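Local coordinates for uncharacterized RmlC-like cupin (Ralstonia eutropha JMP134, PDB 3EBR), which is of unknown function but belongs to the ChrR-like branch of the cupin superfamily and forms a four-chain assembly, at residues D16-P21 against L141-A146; L118-D123 against A129-K134; M55-H60 against D123-I128; Q70-Y75 against V81-S86. One frame throughout, in Å; residues are numbered along the deposited sequence.

Interaction 1 (D16-P21 against L141-A146); sequences DTPWMP and LNYCKA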
loop_
_atom_site.group_PDB
_atom_site.type_symbol
_atom_site.label_atom_id
_atom_site.label_comp_id
_atom_site.label_asym_id
_atom_site.label_seq_id
_atom_site.Cartn_x
_atom_site.Cartn_y
_atom_site.Cartn_z
ATOM N N ASP A 16 13.884 17.628 -15.175
ATOM C CA ASP A 16 12.511 17.937 -15.661
ATOM C C ASP A 16 11.562 18.298 -14.477
ATOM O O ASP A 16 10.343 18.436 -14.656
ATOM C CB ASP A 16 11.934 16.791 -16.505
ATOM C CG ASP A 16 12.635 16.616 -17.845
ATOM O OD1 ASP A 16 13.343 17.530 -18.332
ATOM O OD2 ASP A 16 12.431 15.543 -18.441
ATOM N N THR A 17 12.142 18.450 -13.282
ATOM C CA THR A 17 11.466 18.826 -12.059
ATOM C C THR A 17 12.546 19.648 -11.317
ATOM O O THR A 17 13.668 19.159 -11.139
ATOM C CB THR A 17 10.930 17.617 -11.284
ATOM O OG1 THR A 17 10.388 18.077 -10.043
ATOM C CG2 THR A 17 12.016 16.583 -11.015
ATOM N N PRO A 18 12.236 20.898 -10.909
ATOM C CA PRO A 18 13.303 21.688 -10.280
ATOM C C PRO A 18 13.633 21.412 -8.809
ATOM O O PRO A 18 12.777 20.946 -8.051
ATOM C CB PRO A 18 12.751 23.125 -10.376
ATOM C CG PRO A 18 11.310 22.979 -10.308
ATOM C CD PRO A 18 10.974 21.668 -10.977
ATOM N N TRP A 19 14.900 21.676 -8.453
ATOM C CA TRP A 19 15.368 21.627 -7.079
ATOM C C TRP A 19 14.786 22.905 -6.540
ATOM O O TRP A 19 14.843 23.925 -7.229
ATOM C CB TRP A 19 16.882 21.680 -6.898
ATOM C CG TRP A 19 17.605 20.407 -7.013
ATOM C CD1 TRP A 19 18.372 19.979 -8.047
ATOM C CD2 TRP A 19 17.668 19.390 -6.008
ATOM N NE1 TRP A 19 18.915 18.747 -7.754
ATOM C CE2 TRP A 19 18.499 18.361 -6.504
ATOM C CE3 TRP A 19 17.099 19.249 -4.728
ATOM C CZ2 TRP A 19 18.762 17.185 -5.775
ATOM C CZ3 TRP A 19 17.363 18.085 -3.996
ATOM C CH2 TRP A 19 18.192 17.067 -4.523
HETATM N N MSE A 20 14.243 22.873 -5.333
HETATM C CA MSE A 20 13.646 24.066 -4.742
HETATM C C MSE A 20 13.818 24.095 -3.230
HETATM O O MSE A 20 13.824 23.039 -2.608
HETATM C CB MSE A 20 12.166 24.132 -5.110
HETATM C CG MSE A 20 11.306 22.930 -4.651
HETATM SE SE MSE A 20 9.459 23.062 -5.219
HETATM C CE MSE A 20 9.183 24.534 -4.523
ATOM N N PRO A 21 13.926 25.299 -2.639
ATOM C CA PRO A 21 14.095 25.392 -1.192
ATOM C C PRO A 21 12.831 24.945 -0.483
ATOM O O PRO A 21 11.729 25.148 -1.010
ATOM C CB PRO A 21 14.349 26.880 -0.954
ATOM C CG PRO A 21 13.849 27.557 -2.147
ATOM C CD PRO A 21 13.874 26.630 -3.272
ATOM N N LEU A 141 3.755 23.843 -7.047
ATOM C CA LEU A 141 3.008 24.780 -7.905
ATOM C C LEU A 141 3.349 26.262 -7.625
ATOM O O LEU A 141 3.339 27.051 -8.567
ATOM C CB LEU A 141 1.493 24.535 -7.804
ATOM C CG LEU A 141 0.953 23.179 -8.289
ATOM C CD1 LEU A 141 -0.517 23.045 -7.935
ATOM C CD2 LEU A 141 1.168 22.983 -9.786
ATOM N N ASN A 142 3.615 26.642 -6.365
ATOM C CA ASN A 142 4.000 28.043 -6.018
ATOM C C ASN A 142 5.363 28.447 -6.613
ATOM O O ASN A 142 5.511 29.581 -7.066
ATOM C CB ASN A 142 4.003 28.321 -4.491
ATOM C CG ASN A 142 2.591 28.397 -3.865
ATOM O OD1 ASN A 142 1.596 28.705 -4.525
ATOM N ND2 ASN A 142 2.523 28.119 -2.564
ATOM N N TYR A 143 6.341 27.535 -6.586
ATOM C CA TYR A 143 7.678 27.776 -7.170
ATOM C C TYR A 143 7.594 27.867 -8.681
ATOM O O TYR A 143 8.252 28.725 -9.276
ATOM C CB TYR A 143 8.654 26.676 -6.766
ATOM C CG TYR A 143 10.064 26.722 -7.345
ATOM C CD1 TYR A 143 10.351 26.187 -8.609
ATOM C CD2 TYR A 143 11.127 27.236 -6.605
ATOM C CE1 TYR A 143 11.648 26.220 -9.139
ATOM C CE2 TYR A 143 12.431 27.268 -7.126
ATOM C CZ TYR A 143 12.680 26.762 -8.392
ATOM O OH TYR A 143 13.957 26.793 -8.904
ATOM N N CYS A 144 6.850 26.938 -9.289
ATOM C CA CYS A 144 6.641 26.926 -10.744
ATOM C C CYS A 144 5.990 28.218 -11.229
ATOM O O CYS A 144 6.476 28.799 -12.192
ATOM C CB CYS A 144 5.801 25.713 -11.190
ATOM S SG CYS A 144 6.672 24.126 -11.109
ATOM N N LYS A 145 4.915 28.646 -10.556
ATOM C CA LYS A 145 4.196 29.895 -10.900
ATOM C C LYS A 145 5.037 31.144 -10.623
ATOM O O LYS A 145 4.879 32.134 -11.331
ATOM C CB LYS A 145 2.858 30.006 -10.160
ATOM N N ALA A 146 5.877 31.107 -9.578
ATOM C CA ALA A 146 6.790 32.211 -9.233
ATOM C C ALA A 146 7.805 32.422 -10.363
ATOM O O ALA A 146 8.087 33.563 -10.726
ATOM C CB ALA A 146 7.502 31.946 -7.917
#
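Tyr143 reaches out from helix 133-146 and lays its ring against Pro18, Met20 and Pro21. Its CG stands anti to the backbone N (chi1 177°), which carries the ring off the helix toward residues 18-21. Met20, a selenomethionine here, covers one ring face. Its CB makes a CH-pi contact, 3.9 Å from the centroid of the Tyr143 ring and offset toward the rim on the CD2 and CE2 side. The side chains of Met20 and Tyr143 run antiparallel past one another. With chi1 of Met20 at 59° and chi2 extended (-178°), its SE comes to 4.9 Å from the centroid of the Tyr143 ring, at an oblique angle, a Met-aromatic contact. Pro18 meets the CE1 and CD1 side of the ring. Its CG lies 3.5 Å from Tyr143 CE1, and CB is equally near. The Pro21 side chain stands roughly perpendicular to that of Tyr143 and comes less close, with CD 4.2 Å from Tyr143 CE2. The hydroxyl end of the ring lies by the backbone between the two prolines, with OH of Tyr143 3.4 Å from Trp19 O. The surroundings extend the cluster. Ile149 touches both Pro18 and Tyr143, and His147 stacks on the Tyr143 ring. Trp19 turns away from the helix toward strands 30-37 and 42-49. The arrangement is plain packing near the surface: an aromatic side chain of the C-terminal helix docks on strand 20-21 and the loop leading into it, at the edge of the six-stranded antiparallel sheet of a cupin beta-sandwich.

Interaction 2 (L118-D123 against A129-K134); sequences LLYLDD and AVENWK
Leu118 and Glu131 form an antiparallel hydrogen-bonded pair in the hairpin of strands 118-121 and 127-131. Leu118 N gives a nearly straight bond (174°) to Glu131 O at 2.8 Å, lying in the carbonyl plane. Glu131 N answers to Leu118 O at 2.9 Å. These two bonds make this the tight part of the contact. Next along, Leu119 and Val130 are a non-hydrogen-bonded pair. The two side chains project together from the same face. CD2 of Leu119 packs against both methyls of Val130, with CG2 at 3.3 Å. Leu119 also packs on Leu119 of the third subunit. The other face carries Leu118, Tyr120, Ala129 and Glu131, and here the packing is broad. CB of Tyr120 rests 4.0 Å from CB of Ala129. The CD2 and CE2 edge of the Tyr120 ring runs along the neighbouring strand, and CE2 meets Glu131 CG at 3.6 Å. A bound PEG, probably from the crystallisation liquor, lies close to the Tyr120 side chain. The loose side is the chain end, where Asp122 and Asp123 diverge from segment 129-134 and Asp123 is exposed. Glu131 bends at chi2 (-64°), which leads its carboxylate away from strand 118-121. OE1 then bonds to Thr135 OG1 and forms a salt bridge with Arg139, both on the helix that follows. Asn132 sits at the N-cap of that helix, and its ND2 bonds to Glu117. The chemistry is thus divided. Backbone bonds and apolar groups join the strands, while the acid of Glu131 pairs with the helix, an arrangement that would probably favour its charged form.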
loop_
_atom_site.group_PDB
_atom_site.type_symbol
_atom_site.label_atom_id
_atom_site.label_comp_id
_atom_site.label_asym_id
_atom_site.label_seq_id
_atom_site.Cartn_x
_atom_site.Cartn_y
_atom_site.Cartn_z
ATOM N N LEU A 118 3.738 14.261 7.767
ATOM C CA LEU A 118 4.862 14.529 8.671
ATOM C C LEU A 118 4.393 15.630 9.623
ATOM O O LEU A 118 4.265 16.775 9.198
ATOM C CB LEU A 118 6.115 14.974 7.909
ATOM C CG LEU A 118 6.851 13.977 7.013
ATOM C CD1 LEU A 118 7.905 14.688 6.178
ATOM C CD2 LEU A 118 7.489 12.893 7.841
ATOM N N LEU A 119 4.124 15.282 10.880
ATOM C CA LEU A 119 3.671 16.221 11.914
ATOM C C LEU A 119 4.894 16.698 12.701
ATOM O O LEU A 119 5.436 15.943 13.498
ATOM C CB LEU A 119 2.647 15.546 12.833
ATOM C CG LEU A 119 1.404 14.936 12.164
ATOM C CD1 LEU A 119 0.579 14.156 13.185
ATOM C CD2 LEU A 119 0.558 16.000 11.481
ATOM N N TYR A 120 5.333 17.937 12.468
ATOM C CA TYR A 120 6.516 18.507 13.152
ATOM C C TYR A 120 6.138 18.906 14.570
ATOM O O TYR A 120 5.053 19.450 14.770
ATOM C CB TYR A 120 7.115 19.664 12.346
ATOM C CG TYR A 120 7.631 19.164 11.014
ATOM C CD1 TYR A 120 8.929 18.657 10.893
ATOM C CD2 TYR A 120 6.809 19.134 9.888
ATOM C CE1 TYR A 120 9.405 18.162 9.671
ATOM C CE2 TYR A 120 7.273 18.646 8.679
ATOM C CZ TYR A 120 8.569 18.161 8.562
ATOM O OH TYR A 120 9.021 17.677 7.346
ATOM N N LEU A 121 7.044 18.644 15.524
ATOM C CA LEU A 121 6.818 18.886 16.955
ATOM C C LEU A 121 7.757 19.857 17.673
ATOM O O LEU A 121 8.868 20.091 17.204
ATOM C CB LEU A 121 6.924 17.543 17.689
ATOM C CG LEU A 121 6.039 16.379 17.225
ATOM C CD1 LEU A 121 6.367 15.149 18.052
ATOM C CD2 LEU A 121 4.561 16.696 17.319
ATOM N N ASP A 122 7.283 20.394 18.812
ATOM C CA ASP A 122 8.040 21.289 19.717
ATOM C C ASP A 122 8.748 20.415 20.727
ATOM O O ASP A 122 8.529 19.201 20.738
ATOM C CB ASP A 122 7.137 22.263 20.522
ATOM C CG ASP A 122 6.632 23.412 19.714
ATOM N N ASP A 123 9.595 21.025 21.569
ATOM C CA ASP A 123 10.259 20.335 22.687
ATOM C C ASP A 123 9.140 19.945 23.678
ATOM O O ASP A 123 9.142 18.823 24.197
ATOM C CB ASP A 123 11.317 21.193 23.382
ATOM C CG ASP A 123 12.513 21.518 22.495
ATOM O OD1 ASP A 123 12.713 20.882 21.437
ATOM O OD2 ASP A 123 13.283 22.417 22.888
ATOM N N ALA A 129 3.823 22.175 12.788
ATOM C CA ALA A 129 3.690 22.162 11.333
ATOM C C ALA A 129 3.347 20.776 10.841
ATOM O O ALA A 129 3.665 19.789 11.503
ATOM C CB ALA A 129 4.982 22.625 10.687
ATOM N N VAL A 130 2.683 20.722 9.686
ATOM C CA VAL A 130 2.291 19.481 9.040
ATOM C C VAL A 130 2.684 19.550 7.573
ATOM O O VAL A 130 2.427 20.568 6.931
ATOM C CB VAL A 130 0.785 19.220 9.116
ATOM C CG1 VAL A 130 0.457 17.899 8.435
ATOM C CG2 VAL A 130 0.323 19.186 10.551
ATOM N N GLU A 131 3.356 18.510 7.078
ATOM C CA GLU A 131 3.728 18.390 5.671
ATOM C C GLU A 131 3.039 17.162 5.129
ATOM O O GLU A 131 3.125 16.089 5.731
ATOM C CB GLU A 131 5.234 18.308 5.441
ATOM C CG GLU A 131 5.921 19.651 5.544
ATOM C CD GLU A 131 5.476 20.610 4.472
ATOM O OE1 GLU A 131 5.484 20.209 3.292
ATOM O OE2 GLU A 131 5.115 21.759 4.824
ATOM N N ASN A 132 2.372 17.342 3.991
ATOM C CA ASN A 132 1.631 16.297 3.336
ATOM C C ASN A 132 1.660 16.522 1.841
ATOM O O ASN A 132 2.372 17.417 1.378
ATOM C CB ASN A 132 0.214 16.266 3.933
ATOM C CG ASN A 132 -0.535 17.584 3.822
ATOM O OD1 ASN A 132 -0.233 18.460 3.010
ATOM N ND2 ASN A 132 -1.548 17.717 4.658
ATOM N N TRP A 133 0.895 15.729 1.095
ATOM C CA TRP A 133 0.835 15.878 -0.356
ATOM C C TRP A 133 0.305 17.263 -0.775
ATOM O O TRP A 133 0.712 17.765 -1.820
ATOM C CB TRP A 133 -0.012 14.758 -1.014
ATOM C CG TRP A 133 -1.488 14.867 -0.863
ATOM C CD1 TRP A 133 -2.270 14.251 0.062
ATOM C CD2 TRP A 133 -2.367 15.642 -1.685
ATOM N NE1 TRP A 133 -3.585 14.598 -0.127
ATOM C CE2 TRP A 133 -3.674 15.452 -1.194
ATOM C CE3 TRP A 133 -2.172 16.485 -2.792
ATOM C CZ2 TRP A 133 -4.791 16.081 -1.766
ATOM C CZ3 TRP A 133 -3.277 17.121 -3.357
ATOM C CH2 TRP A 133 -4.573 16.910 -2.849
ATOM N N LYS A 134 -0.632 17.830 0.007
ATOM C CA LYS A 134 -1.217 19.145 -0.281
ATOM C C LYS A 134 -0.170 20.246 -0.145
ATOM O O LYS A 134 -0.046 21.079 -1.041
ATOM C CB LYS A 134 -2.429 19.447 0.615
ATOM C CG LYS A 134 -3.610 18.522 0.410
ATOM C CD LYS A 134 -4.802 18.898 1.276
ATOM C CE LYS A 134 -6.049 18.122 0.847
ATOM N NZ LYS A 134 -7.239 18.470 1.677
#

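Interaction 3 (M55-H60 against D123-I128); sequences MPRHHH and DKDNII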
loop_
_atom_site.group_PDB
_atom_site.type_symbol
_atom_site.label_atom_id
_atom_site.label_comp_id
_atom_site.label_asym_id
_atom_site.label_seq_id
_atom_site.Cartn_x
_atom_site.Cartn_y
_atom_site.Cartn_z
HETATM N N MSE A 55 17.730 18.846 12.204
HETATM C CA MSE A 55 16.378 19.195 11.704
HETATM C C MSE A 55 15.293 18.938 12.737
HETATM O O MSE A 55 15.554 18.233 13.720
HETATM C CB MSE A 55 16.144 18.514 10.353
HETATM C CG MSE A 55 16.669 19.414 9.267
HETATM SE SE MSE A 55 16.545 18.673 7.585
HETATM C CE MSE A 55 14.534 18.157 7.424
ATOM N N PRO A 56 14.076 19.515 12.527
ATOM C CA PRO A 56 13.051 19.354 13.569
ATOM C C PRO A 56 12.552 17.938 13.766
ATOM O O PRO A 56 12.582 17.143 12.828
ATOM C CB PRO A 56 11.899 20.233 13.061
ATOM C CG PRO A 56 12.062 20.232 11.620
ATOM C CD PRO A 56 13.532 20.304 11.400
ATOM N N ARG A 57 12.152 17.641 15.004
ATOM C CA ARG A 57 11.626 16.339 15.340
ATOM C C ARG A 57 10.249 16.269 14.695
ATOM O O ARG A 57 9.503 17.258 14.707
ATOM C CB ARG A 57 11.543 16.115 16.851
ATOM C CG ARG A 57 11.126 14.680 17.235
ATOM C CD ARG A 57 11.410 14.389 18.700
ATOM N NE ARG A 57 10.731 15.340 19.585
ATOM C CZ ARG A 57 9.564 15.173 20.223
ATOM N NH1 ARG A 57 8.861 14.036 20.172
ATOM N NH2 ARG A 57 9.107 16.173 20.975
ATOM N N HIS A 58 9.953 15.136 14.078
ATOM C CA HIS A 58 8.673 14.932 13.430
ATOM C C HIS A 58 8.105 13.586 13.813
ATOM O O HIS A 58 8.858 12.654 14.080
ATOM C CB HIS A 58 8.784 15.025 11.894
ATOM C CG HIS A 58 9.643 13.967 11.257
ATOM N ND1 HIS A 58 10.949 14.193 10.884
ATOM C CD2 HIS A 58 9.370 12.685 10.904
ATOM C CE1 HIS A 58 11.444 13.097 10.335
ATOM N NE2 HIS A 58 10.509 12.164 10.343
ATOM N N HIS A 59 6.778 13.528 13.861
ATOM C CA HIS A 59 6.010 12.326 14.100
ATOM C C HIS A 59 5.501 12.074 12.711
ATOM O O HIS A 59 5.010 13.026 12.090
ATOM C CB HIS A 59 4.839 12.571 15.032
ATOM C CG HIS A 59 3.937 11.387 15.212
ATOM N ND1 HIS A 59 4.001 10.561 16.313
ATOM C CD2 HIS A 59 2.942 10.900 14.435
ATOM C CE1 HIS A 59 3.083 9.619 16.208
ATOM N NE2 HIS A 59 2.430 9.800 15.076
ATOM N N HIS A 60 5.620 10.833 12.232
ATOM C CA HIS A 60 5.148 10.454 10.900
ATOM C C HIS A 60 4.022 9.415 11.008
ATOM O O HIS A 60 4.166 8.420 11.721
ATOM C CB HIS A 60 6.299 9.957 10.027
ATOM C CG HIS A 60 5.871 9.657 8.633
ATOM N ND1 HIS A 60 5.248 10.592 7.840
ATOM C CD2 HIS A 60 5.996 8.547 7.878
ATOM C CE1 HIS A 60 4.973 10.058 6.668
ATOM N NE2 HIS A 60 5.430 8.821 6.658
ATOM N N ASP A 123 9.595 21.025 21.569
ATOM C CA ASP A 123 10.259 20.335 22.687
ATOM C C ASP A 123 9.140 19.945 23.678
ATOM O O ASP A 123 9.142 18.823 24.197
ATOM C CB ASP A 123 11.317 21.193 23.382
ATOM C CG ASP A 123 12.513 21.518 22.495
ATOM O OD1 ASP A 123 12.713 20.882 21.437
ATOM O OD2 ASP A 123 13.283 22.417 22.888
ATOM N N LYS A 124 8.156 20.848 23.874
ATOM C CA LYS A 124 6.965 20.598 24.719
ATOM C C LYS A 124 5.945 19.588 24.086
ATOM O O LYS A 124 4.818 19.462 24.573
ATOM C CB LYS A 124 6.265 21.921 25.090
ATOM N N ASP A 125 6.331 18.951 22.968
ATOM C CA ASP A 125 5.638 17.891 22.234
ATOM C C ASP A 125 4.397 18.354 21.410
ATOM O O ASP A 125 3.678 17.509 20.870
ATOM C CB ASP A 125 5.334 16.739 23.242
ATOM C CG ASP A 125 5.367 15.343 22.631
ATOM O OD1 ASP A 125 5.903 15.128 21.527
ATOM O OD2 ASP A 125 4.916 14.414 23.331
ATOM N N ASN A 126 4.196 19.672 21.249
ATOM C CA ASN A 126 3.068 20.226 20.482
ATOM C C ASN A 126 3.265 20.104 18.975
ATOM O O ASN A 126 4.377 20.272 18.503
ATOM C CB ASN A 126 2.891 21.731 20.741
ATOM C CG ASN A 126 2.595 22.070 22.179
ATOM O OD1 ASN A 126 2.721 21.238 23.077
ATOM N ND2 ASN A 126 2.223 23.319 22.409
ATOM N N ILE A 127 2.178 19.867 18.231
ATOM C CA ILE A 127 2.207 19.789 16.766
ATOM C C ILE A 127 2.242 21.228 16.262
ATOM O O ILE A 127 1.284 21.966 16.482
ATOM C CB ILE A 127 0.969 19.082 16.167
ATOM C CG1 ILE A 127 0.883 17.626 16.634
ATOM C CG2 ILE A 127 0.994 19.145 14.637
ATOM C CD1 ILE A 127 -0.353 16.889 16.114
ATOM N N ILE A 128 3.342 21.620 15.606
ATOM C CA ILE A 128 3.541 22.997 15.072
ATOM C C ILE A 128 3.284 23.114 13.566
ATOM O O ILE A 128 2.616 24.055 13.132
ATOM C CB ILE A 128 4.950 23.608 15.444
ATOM C CG1 ILE A 128 6.157 22.797 14.908
ATOM C CG2 ILE A 128 5.034 23.752 16.929
ATOM C CD1 ILE A 128 7.510 23.363 15.303
#
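Arg57 and Asp125 bring together two backbone segments that stay well apart, beside the five-stranded sheet of the cupin fold. The closest CA atoms, those of Arg57 and Asp123, are 8.5 Å from each other. The segment 55-60 runs from a loop into strand 58-60. The segment 123-128 carries the turn of the hairpin formed by strands 118-121 and 127-131. Strand 118-121 lies between strands 58-60 and 127-131 in the sheet, so the two segments meet by a side chain that reaches to the turn. Arg57 makes that reach. Its CG is anti to the backbone N (chi1 -174°), and its chain stays extended until it bends at chi3. From within the turn, the carboxylate of Asp125 comes toward the arginine. The two groups form a salt bridge. The guanidinium meets the acid with its edge, near its own plane, and the two planes are 33° apart. The second carboxylate oxygen of Asp125 makes a long, weak ion pair with Arg95. NH2 of Arg57 has another weak bond, to Asp122 O. The guanidinium therefore has partners just past strand 118-121 as well as within the turn. Asp123 may add to the negative field, with OD1 5.9 Å from Arg57 NH2, too far for contact. The link at Asp125 lies at the surface and is forked but weak: NH1 and NH2 of Arg57 both donate to the single oxygen OD1 of Asp125, each at 3.4 Å.

Interaction 4 (Q70-Y75 against V81-S86); sequences QGSWRY and VAHAGS
Ala82 and Trp73 bury much of the surface in this contact, and they join by backbone and side chain alike. Their backbones form a single antiparallel bridge with two bonds. Trp73 N donates to Ala82 O at 3.1 Å, in the carbonyl plane (158° at the oxygen). Ala82 N returns to Trp73 O at 2.8 Å, nearly in line with that carbonyl. The side chain of Trp73 starts away from the other segment. With CG placed between the backbone N and the carbonyl carbon (chi1 61°), the indole swings back over Ala82. The Ala82 methyl sits above one face, toward the rim of the indole. CB of Ala82 is 3.7 Å from CE2 of Trp73, and its distance to the centroid of the five-membered ring is 4.0 Å, a CH-pi contact. The indole NE1 bonds to Thr68 OG1, which helps to fix the ring's rotation. Val81 buries about as much as Trp73. Its CG1 lies 3.4 Å from Trp73 O, and its CG2 meets CD of Arg74 at 3.9 Å. Beyond the bridge the chain turns back in a type II turn from His83 to Ser86. His83 O there accepts from both N and OG of Ser86. The His83 imidazole lies with CD2 3.5 Å from Ser72 OG, and its ND1 bonds to Asp13 of the fourth subunit. Two backbone bonds and a methyl on an indole thus hold this irregular segment to strand 73-75. The buried indole N-H is satisfied within the chain, whereas the His83 imidazole is used between subunits.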
loop_
_atom_site.group_PDB
_atom_site.type_symbol
_atom_site.label_atom_id
_atom_site.label_comp_id
_atom_site.label_asym_id
_atom_site.label_seq_id
_atom_site.Cartn_x
_atom_site.Cartn_y
_atom_site.Cartn_z
ATOM N N GLN A 70 24.012 10.169 -1.154
ATOM C CA GLN A 70 25.337 10.557 -0.652
ATOM C C GLN A 70 25.232 11.199 0.718
ATOM O O GLN A 70 24.160 11.660 1.116
ATOM C CB GLN A 70 26.107 11.494 -1.588
ATOM C CG GLN A 70 25.543 12.888 -1.799
ATOM C CD GLN A 70 26.606 13.839 -2.325
ATOM O OE1 GLN A 70 27.374 13.496 -3.224
ATOM N NE2 GLN A 70 26.652 15.042 -1.766
ATOM N N GLY A 71 26.377 11.252 1.394
ATOM C CA GLY A 71 26.495 11.809 2.723
ATOM C C GLY A 71 26.097 10.793 3.769
ATOM O O GLY A 71 25.779 9.641 3.440
ATOM N N SER A 72 26.157 11.211 5.034
ATOM C CA SER A 72 25.783 10.357 6.166
ATOM C C SER A 72 24.895 11.130 7.123
ATOM O O SER A 72 25.089 12.327 7.320
ATOM C CB SER A 72 27.005 9.823 6.909
ATOM O OG SER A 72 27.900 9.189 6.021
ATOM N N TRP A 73 23.929 10.436 7.711
ATOM C CA TRP A 73 22.995 11.039 8.653
ATOM C C TRP A 73 22.507 9.976 9.619
ATOM O O TRP A 73 22.838 8.796 9.478
ATOM C CB TRP A 73 21.841 11.704 7.898
ATOM C CG TRP A 73 21.054 10.754 7.075
ATOM C CD1 TRP A 73 21.303 10.391 5.793
ATOM C CD2 TRP A 73 19.884 10.037 7.479
ATOM N NE1 TRP A 73 20.372 9.488 5.376
ATOM C CE2 TRP A 73 19.485 9.248 6.388
ATOM C CE3 TRP A 73 19.143 9.982 8.662
ATOM C CZ2 TRP A 73 18.365 8.412 6.437
ATOM C CZ3 TRP A 73 18.047 9.156 8.720
ATOM C CH2 TRP A 73 17.659 8.378 7.614
ATOM N N ARG A 74 21.731 10.416 10.600
ATOM C CA ARG A 74 21.173 9.549 11.628
ATOM C C ARG A 74 20.027 10.215 12.351
ATOM O O ARG A 74 19.770 11.401 12.147
ATOM C CB ARG A 74 22.267 9.207 12.642
ATOM C CG ARG A 74 23.023 10.437 13.210
ATOM C CD ARG A 74 24.115 10.022 14.165
ATOM N NE ARG A 74 23.609 9.749 15.508
ATOM C CZ ARG A 74 23.597 10.604 16.539
ATOM N NH1 ARG A 74 24.090 11.855 16.460
ATOM N NH2 ARG A 74 23.091 10.187 17.703
ATOM N N TYR A 75 19.339 9.427 13.174
ATOM C CA TYR A 75 18.263 9.902 14.020
ATOM C C TYR A 75 18.842 9.956 15.414
ATOM O O TYR A 75 19.572 9.034 15.798
ATOM C CB TYR A 75 17.040 8.984 14.009
ATOM C CG TYR A 75 16.352 8.876 12.675
ATOM C CD1 TYR A 75 15.832 10.014 12.059
ATOM C CD2 TYR A 75 16.145 7.642 12.055
ATOM C CE1 TYR A 75 15.158 9.946 10.849
ATOM C CE2 TYR A 75 15.463 7.560 10.820
ATOM C CZ TYR A 75 14.967 8.719 10.239
ATOM O OH TYR A 75 14.341 8.679 9.027
ATOM N N VAL A 81 24.039 4.816 12.037
ATOM C CA VAL A 81 24.265 5.897 11.072
ATOM C C VAL A 81 24.009 5.359 9.668
ATOM O O VAL A 81 24.527 4.295 9.322
ATOM C CB VAL A 81 25.689 6.453 11.130
ATOM C CG1 VAL A 81 25.888 7.543 10.077
ATOM C CG2 VAL A 81 25.976 7.007 12.503
ATOM N N ALA A 82 23.193 6.077 8.891
ATOM C CA ALA A 82 22.870 5.707 7.524
ATOM C C ALA A 82 23.911 6.341 6.625
ATOM O O ALA A 82 24.023 7.564 6.619
ATOM C CB ALA A 82 21.477 6.194 7.135
ATOM N N HIS A 83 24.684 5.519 5.907
ATOM C CA HIS A 83 25.716 5.985 4.964
ATOM C C HIS A 83 25.181 5.891 3.548
ATOM O O HIS A 83 24.095 5.358 3.344
ATOM C CB HIS A 83 26.970 5.130 5.066
ATOM C CG HIS A 83 27.549 5.088 6.439
ATOM N ND1 HIS A 83 27.247 4.089 7.340
ATOM C CD2 HIS A 83 28.383 5.939 7.082
ATOM C CE1 HIS A 83 27.887 4.314 8.473
ATOM N NE2 HIS A 83 28.589 5.427 8.340
ATOM N N ALA A 84 25.942 6.409 2.580
ATOM C CA ALA A 84 25.582 6.346 1.161
ATOM C C ALA A 84 25.497 4.870 0.775
ATOM O O ALA A 84 26.359 4.085 1.171
ATOM C CB ALA A 84 26.593 7.060 0.307
ATOM N N GLY A 85 24.434 4.497 0.064
ATOM C CA GLY A 85 24.188 3.106 -0.332
ATOM C C GLY A 85 23.335 2.307 0.652
ATOM O O GLY A 85 23.041 1.136 0.391
ATOM N N SER A 86 22.930 2.922 1.772
ATOM C CA SER A 86 22.104 2.265 2.778
ATOM C C SER A 86 20.638 2.528 2.496
ATOM O O SER A 86 20.302 3.393 1.683
ATOM C CB SER A 86 22.431 2.783 4.175
ATOM O OG SER A 86 22.099 4.149 4.304
#

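From the N terminus, residues 16-21 meet the C-terminal helix at 141-146, so interaction 1 closes the longest loop and encloses the other three. It ties the edge of the six-stranded sheet to helix 133-146. Interaction 3 starts at 55-60 and closes at 123-128, and interaction 4 (70-75 with 81-86) is nested inside it as a short local loop. Interaction 2 is another local closure, the hairpin 118-123 with 129-134. Its segments alternate with those of interaction 3, so the two cross, share Asp123 and touch directly. Interactions 2, 3 and 4 all reach the five-stranded sheet. Interaction 4 lies across the chain's centre from interaction 1.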